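Local atomic coordinates of nucleotide-binding protein, universal stress protein UspA family (PDB entry 3S3T), a protein that binds ATP and belongs to the universal stress protein family, probably acting in the bacterial response to stress. Residues Arg4-Ala18 with Glu108-Asn120. Sequence-based numbering, arbitrary orientation.
With ATP (adenosine-5'-triphosphate), chain I.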
loop_
_atom_site.group_PDB
_atom_site.type_symbol
_atom_site.label_atom_id
_atom_site.label_comp_id
_atom_site.label_asym_id
_atom_site.label_seq_id
_atom_site.Cartn_x
_atom_site.Cartn_y
_atom_site.Cartn_z
ATOM N N ARG A 4 22.401 -6.735 -19.017
ATOM C CA ARG A 4 23.136 -6.234 -17.842
ATOM C C ARG A 4 22.616 -4.859 -17.447
ATOM O O ARG A 4 22.095 -4.113 -18.283
ATOM C CB ARG A 4 24.649 -6.094 -18.131
ATOM C CG ARG A 4 24.950 -5.162 -19.309
ATOM C CD ARG A 4 26.454 -5.031 -19.567
ATOM N NE ARG A 4 27.094 -4.176 -18.601
ATOM C CZ ARG A 4 27.296 -2.858 -18.738
ATOM N NH1 ARG A 4 26.904 -2.219 -19.814
ATOM N NH2 ARG A 4 27.875 -2.170 -17.751
ATOM N N TYR A 5 22.763 -4.528 -16.170
ATOM C CA TYR A 5 22.540 -3.169 -15.719
ATOM C C TYR A 5 23.669 -2.285 -16.182
ATOM O O TYR A 5 24.817 -2.729 -16.261
ATOM C CB TYR A 5 22.462 -3.137 -14.193
ATOM C CG TYR A 5 21.239 -3.871 -13.693
ATOM C CD1 TYR A 5 19.961 -3.410 -13.992
ATOM C CD2 TYR A 5 21.358 -5.072 -12.996
ATOM C CE1 TYR A 5 18.828 -4.089 -13.545
ATOM C CE2 TYR A 5 20.226 -5.770 -12.558
ATOM C CZ TYR A 5 18.963 -5.261 -12.840
ATOM O OH TYR A 5 17.841 -5.930 -12.426
ATOM N N THR A 6 23.340 -1.045 -16.497
ATOM C CA THR A 6 24.323 -0.068 -16.918
ATOM C C THR A 6 24.498 1.116 -15.935
ATOM O O THR A 6 25.560 1.730 -15.907
ATOM C CB THR A 6 23.941 0.534 -18.259
ATOM O OG1 THR A 6 22.728 1.283 -18.110
ATOM C CG2 THR A 6 23.762 -0.553 -19.323
ATOM N N ASN A 7 23.453 1.444 -15.165
ATOM C CA ASN A 7 23.409 2.666 -14.359
ATOM C C ASN A 7 22.505 2.463 -13.158
ATOM O O ASN A 7 21.289 2.563 -13.291
ATOM C CB ASN A 7 22.854 3.824 -15.213
ATOM C CG ASN A 7 23.798 4.241 -16.307
ATOM O OD1 ASN A 7 24.726 4.998 -16.057
ATOM N ND2 ASN A 7 23.561 3.766 -17.525
ATOM N N ILE A 8 23.096 2.181 -12.004
ATOM C CA ILE A 8 22.371 1.820 -10.778
ATOM C C ILE A 8 22.286 3.006 -9.815
ATOM O O ILE A 8 23.242 3.759 -9.677
ATOM C CB ILE A 8 23.089 0.639 -10.056
ATOM C CG1 ILE A 8 23.223 -0.571 -11.000
ATOM C CG2 ILE A 8 22.359 0.193 -8.738
ATOM C CD1 ILE A 8 24.110 -1.710 -10.466
ATOM N N LEU A 9 21.133 3.143 -9.152
ATOM C CA LEU A 9 20.893 4.169 -8.168
ATOM C C LEU A 9 20.637 3.478 -6.842
ATOM O O LEU A 9 19.862 2.509 -6.768
ATOM C CB LEU A 9 19.662 5.018 -8.537
ATOM C CG LEU A 9 19.339 6.182 -7.585
ATOM C CD1 LEU A 9 20.426 7.243 -7.512
ATOM C CD2 LEU A 9 18.049 6.825 -8.042
ATOM N N VAL A 10 21.342 3.923 -5.812
ATOM C CA VAL A 10 21.108 3.443 -4.468
ATOM C C VAL A 10 20.814 4.649 -3.550
ATOM O O VAL A 10 21.715 5.312 -3.077
ATOM C CB VAL A 10 22.216 2.521 -3.924
ATOM C CG1 VAL A 10 23.615 3.162 -3.945
ATOM C CG2 VAL A 10 21.813 2.046 -2.524
ATOM N N PRO A 11 19.517 4.943 -3.341
ATOM C CA PRO A 11 19.186 5.988 -2.393
ATOM C C PRO A 11 19.502 5.499 -0.978
ATOM O O PRO A 11 19.097 4.390 -0.602
ATOM C CB PRO A 11 17.684 6.227 -2.637
ATOM C CG PRO A 11 17.398 5.646 -3.969
ATOM C CD PRO A 11 18.325 4.451 -4.033
ATOM N N VAL A 12 20.220 6.307 -0.204
ATOM C CA VAL A 12 20.449 5.983 1.194
ATOM C C VAL A 12 19.984 7.075 2.158
ATOM O O VAL A 12 20.142 8.264 1.887
ATOM C CB VAL A 12 21.962 5.755 1.460
ATOM C CG1 VAL A 12 22.444 4.481 0.799
ATOM C CG2 VAL A 12 22.754 6.952 0.961
ATOM N N ASP A 13 19.442 6.661 3.304
ATOM C CA ASP A 13 19.322 7.549 4.473
ATOM C C ASP A 13 20.470 7.179 5.393
ATOM O O ASP A 13 21.474 6.602 4.925
ATOM C CB ASP A 13 17.944 7.458 5.155
ATOM C CG ASP A 13 17.615 6.065 5.617
ATOM O OD1 ASP A 13 18.548 5.268 5.749
ATOM O OD2 ASP A 13 16.447 5.789 5.873
ATOM N N SER A 14 20.347 7.486 6.687
ATOM C CA SER A 14 21.444 7.294 7.582
ATOM C C SER A 14 21.301 5.991 8.336
ATOM O O SER A 14 22.028 5.765 9.299
ATOM C CB SER A 14 21.568 8.486 8.559
ATOM O OG SER A 14 20.388 8.584 9.347
ATOM N N SER A 15 20.375 5.133 7.918
ATOM C CA SER A 15 20.119 3.889 8.646
ATOM C C SER A 15 21.096 2.778 8.291
ATOM O O SER A 15 21.692 2.774 7.198
ATOM C CB SER A 15 18.699 3.422 8.378
ATOM O OG SER A 15 18.573 3.070 7.009
ATOM N N ASP A 16 21.224 1.799 9.187
ATOM C CA ASP A 16 21.988 0.588 8.866
ATOM C C ASP A 16 21.376 -0.134 7.671
ATOM O O ASP A 16 22.113 -0.654 6.842
ATOM C CB ASP A 16 22.033 -0.375 10.034
ATOM C CG ASP A 16 22.858 0.169 11.221
ATOM O OD1 ASP A 16 23.550 1.202 11.093
ATOM O OD2 ASP A 16 22.781 -0.437 12.280
ATOM N N ALA A 17 20.044 -0.138 7.571
ATOM C CA ALA A 17 19.354 -0.884 6.538
ATOM C C ALA A 17 19.726 -0.315 5.176
ATOM O O ALA A 17 19.931 -1.077 4.246
ATOM C CB ALA A 17 17.806 -0.861 6.734
ATOM N N ALA A 18 19.806 1.011 5.074
ATOM C CA ALA A 18 20.217 1.674 3.837
ATOM C C ALA A 18 21.669 1.410 3.502
ATOM O O ALA A 18 22.031 1.278 2.323
ATOM C CB ALA A 18 19.954 3.169 3.914
ATOM N N GLU A 108 18.688 6.779 -18.077
ATOM C CA GLU A 108 19.664 5.702 -18.238
ATOM C C GLU A 108 19.663 4.732 -17.057
ATOM O O GLU A 108 20.114 3.573 -17.174
ATOM C CB GLU A 108 21.080 6.242 -18.529
ATOM C CG GLU A 108 21.820 6.976 -17.412
ATOM C CD GLU A 108 21.453 8.454 -17.289
ATOM O OE1 GLU A 108 20.444 8.869 -17.898
ATOM O OE2 GLU A 108 22.143 9.181 -16.530
ATOM N N ILE A 109 19.177 5.219 -15.904
ATOM C CA ILE A 109 19.157 4.446 -14.693
ATOM C C ILE A 109 18.240 3.254 -14.907
ATOM O O ILE A 109 17.070 3.422 -15.308
ATOM C CB ILE A 109 18.758 5.322 -13.469
ATOM C CG1 ILE A 109 19.951 6.189 -13.043
ATOM C CG2 ILE A 109 18.288 4.477 -12.301
ATOM C CD1 ILE A 109 19.539 7.236 -12.051
ATOM N N ASP A 110 18.777 2.052 -14.665
ATOM C CA ASP A 110 18.017 0.798 -14.896
ATOM C C ASP A 110 17.880 -0.122 -13.726
ATOM O O ASP A 110 17.296 -1.212 -13.861
ATOM C CB ASP A 110 18.521 0.013 -16.146
ATOM C CG ASP A 110 20.055 -0.037 -16.260
ATOM O OD1 ASP A 110 20.755 0.144 -15.254
ATOM O OD2 ASP A 110 20.567 -0.284 -17.376
ATOM N N LEU A 111 18.294 0.354 -12.547
ATOM C CA LEU A 111 18.006 -0.292 -11.279
ATOM C C LEU A 111 18.045 0.715 -10.161
ATOM O O LEU A 111 18.965 1.533 -10.074
ATOM C CB LEU A 111 19.064 -1.351 -10.954
ATOM C CG LEU A 111 18.857 -2.246 -9.738
ATOM C CD1 LEU A 111 17.518 -3.039 -9.817
ATOM C CD2 LEU A 111 20.075 -3.226 -9.616
ATOM N N ILE A 112 17.093 0.597 -9.237
ATOM C CA ILE A 112 17.180 1.320 -7.978
ATOM C C ILE A 112 17.284 0.269 -6.879
ATOM O O ILE A 112 16.513 -0.716 -6.884
ATOM C CB ILE A 112 15.938 2.199 -7.748
ATOM C CG1 ILE A 112 15.722 3.222 -8.885
ATOM C CG2 ILE A 112 16.070 2.939 -6.379
ATOM C CD1 ILE A 112 14.430 4.124 -8.714
ATOM N N VAL A 113 18.266 0.441 -5.978
ATOM C CA VAL A 113 18.493 -0.464 -4.872
ATOM C C VAL A 113 18.070 0.252 -3.576
ATOM O O VAL A 113 18.501 1.345 -3.308
ATOM C CB VAL A 113 19.981 -0.914 -4.814
ATOM C CG1 VAL A 113 20.226 -1.829 -3.628
ATOM C CG2 VAL A 113 20.412 -1.603 -6.160
ATOM N N LEU A 114 17.225 -0.376 -2.787
ATOM C CA LEU A 114 16.658 0.246 -1.554
ATOM C C LEU A 114 16.744 -0.684 -0.380
ATOM O O LEU A 114 16.576 -1.907 -0.514
ATOM C CB LEU A 114 15.152 0.586 -1.767
ATOM C CG LEU A 114 14.817 1.690 -2.772
ATOM C CD1 LEU A 114 13.363 1.572 -3.234
ATOM C CD2 LEU A 114 15.116 3.121 -2.244
ATOM N N GLY A 115 16.919 -0.130 0.815
ATOM C CA GLY A 115 16.701 -0.917 2.016
ATOM C C GLY A 115 15.220 -1.125 2.198
ATOM O O GLY A 115 14.405 -0.281 1.830
ATOM N N ALA A 116 14.825 -2.222 2.806
ATOM C CA ALA A 116 13.403 -2.405 3.099
ATOM C C ALA A 116 12.837 -1.324 4.065
ATOM O O ALA A 116 11.728 -0.824 3.855
ATOM C CB ALA A 116 13.174 -3.775 3.665
ATOM N N THR A 117 13.603 -1.002 5.105
ATOM C CA THR A 117 13.192 -0.041 6.122
ATOM C C THR A 117 14.320 0.974 6.241
ATOM O O THR A 117 15.354 0.847 5.550
ATOM C CB THR A 117 12.928 -0.706 7.467
ATOM O OG1 THR A 117 14.089 -1.411 7.885
ATOM C CG2 THR A 117 11.780 -1.703 7.353
ATOM N N GLY A 118 14.094 2.010 7.030
ATOM C CA GLY A 118 15.025 3.127 7.168
ATOM C C GLY A 118 15.118 3.605 8.608
ATOM O O GLY A 118 15.088 2.783 9.505
ATOM N N THR A 119 15.160 4.907 8.846
ATOM C CA THR A 119 15.412 5.405 10.205
ATOM C C THR A 119 14.156 5.392 11.097
ATOM O O THR A 119 14.295 5.335 12.313
ATOM C CB THR A 119 15.996 6.830 10.223
ATOM O OG1 THR A 119 15.041 7.747 9.697
ATOM C CG2 THR A 119 17.277 6.939 9.427
ATOM N N ASN A 120 12.938 5.451 10.529
ATOM C CA ASN A 120 11.739 5.644 11.383
ATOM C C ASN A 120 10.945 4.409 11.783
ATOM O O ASN A 120 10.398 4.395 12.884
ATOM C CB ASN A 120 10.742 6.642 10.774
ATOM C CG ASN A 120 11.155 8.111 10.955
ATOM O OD1 ASN A 120 12.231 8.429 11.452
ATOM N ND2 ASN A 120 10.277 9.009 10.529
HETATM P PG ATP I . 8.803 5.405 7.072
HETATM O O1G ATP I . 9.588 6.603 6.591
HETATM O O2G ATP I . 8.267 5.596 8.458
HETATM O O3G ATP I . 7.686 4.924 6.155
HETATM P PB ATP I . 11.379 4.034 7.371
HETATM O O1B ATP I . 11.700 2.917 8.322
HETATM O O2B ATP I . 12.018 5.361 7.597
HETATM O O3B ATP I . 9.787 4.146 7.296
HETATM P PA ATP I . 11.924 4.222 4.522
HETATM O O1A ATP I . 11.955 5.712 4.674
HETATM O O2A ATP I . 10.954 3.707 3.540
HETATM O O3A ATP I . 11.716 3.451 5.896
HETATM O "O5'" ATP I . 13.446 3.798 4.077
HETATM C "C5'" ATP I . 13.629 2.644 3.258
HETATM C "C4'" ATP I . 14.816 2.853 2.313
HETATM O "O4'" ATP I . 14.486 4.014 1.560
HETATM C "C3'" ATP I . 16.123 3.185 3.014
HETATM O "O3'" ATP I . 16.827 2.032 3.443
HETATM C "C2'" ATP I . 16.789 3.989 1.924
HETATM O "O2'" ATP I . 17.311 3.060 0.985
HETATM C "C1'" ATP I . 15.650 4.781 1.297
HETATM N N9 ATP I . 15.538 6.123 1.864
HETATM C C8 ATP I . 14.758 6.518 2.918
HETATM N N7 ATP I . 14.935 7.833 3.182
HETATM C C5 ATP I . 15.831 8.270 2.289
HETATM C C6 ATP I . 16.479 9.550 2.031
HETATM N N6 ATP I . 16.153 10.606 2.804
HETATM N N1 ATP I . 17.388 9.630 0.995
HETATM C C2 ATP I . 17.670 8.542 0.261
HETATM N N3 ATP I . 17.154 7.321 0.460
HETATM C C4 ATP I . 16.238 7.153 1.440
HETATM O O HOH W 1 20.054 -2.407 -18.993
HETATM O O HOH W 2 14.324 7.261 6.561
#
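Leu111 lies over one face of the Tyr5 ring, its CD2 3.9 Å from the ring centroid in a CH-pi contact, while Asp110 O sits at the ring edge, near its plane, 3.3 Å from Tyr5 CE1. The ring's hydroxyl reaches past this pair to Asn141. The Asp110 carboxylate faces the backbone of Thr6 and Asn7: Thr6 N is shared between OD1 and OD2 on their syn sides, Asn7 N donates to OD1 (3.0 Å), and Thr6 OG1 donates to OD2 from above the carboxylate plane (2.8 Å). Asp110 CG stands between backbone N and carbonyl carbon (chi1 42°), which turns both oxygens to these donors. With an alanine in place of Asp110, the Thr6 and Asn7 amides would probably lose their acceptor, and Thr6 OG1 the oxygen it donates to. Beyond Asp110, strands 7-11 and 111-115 run parallel as central neighbours of the sheet, joined by Leu9 N to Leu111 O (2.9 Å) and Val113 N to Leu9 O (2.7 Å). Ile8 CG2 meets Val113 CG2 on the face covered by helix 16-32; Leu9, Pro11 and Ile112 pack toward helix 95-105. Past the strand ends, Asp13 OD1 takes Ser15 N in an Asx turn and also Ser15 OG, which caps helix 16-32 through Ala18 N. ATP lies where the two strands give way to their loops: its O2' donates to Pro11 O and accepts from Gly115 N, its O3' donates to Thr117 O, and Gly118 N (2.9 Å to O1B) and Asn120 N hold the beta phosphate. Within these segments, backbone groups alone hydrogen-bond the nucleotide, at the C-terminal edge of a parallel sheet.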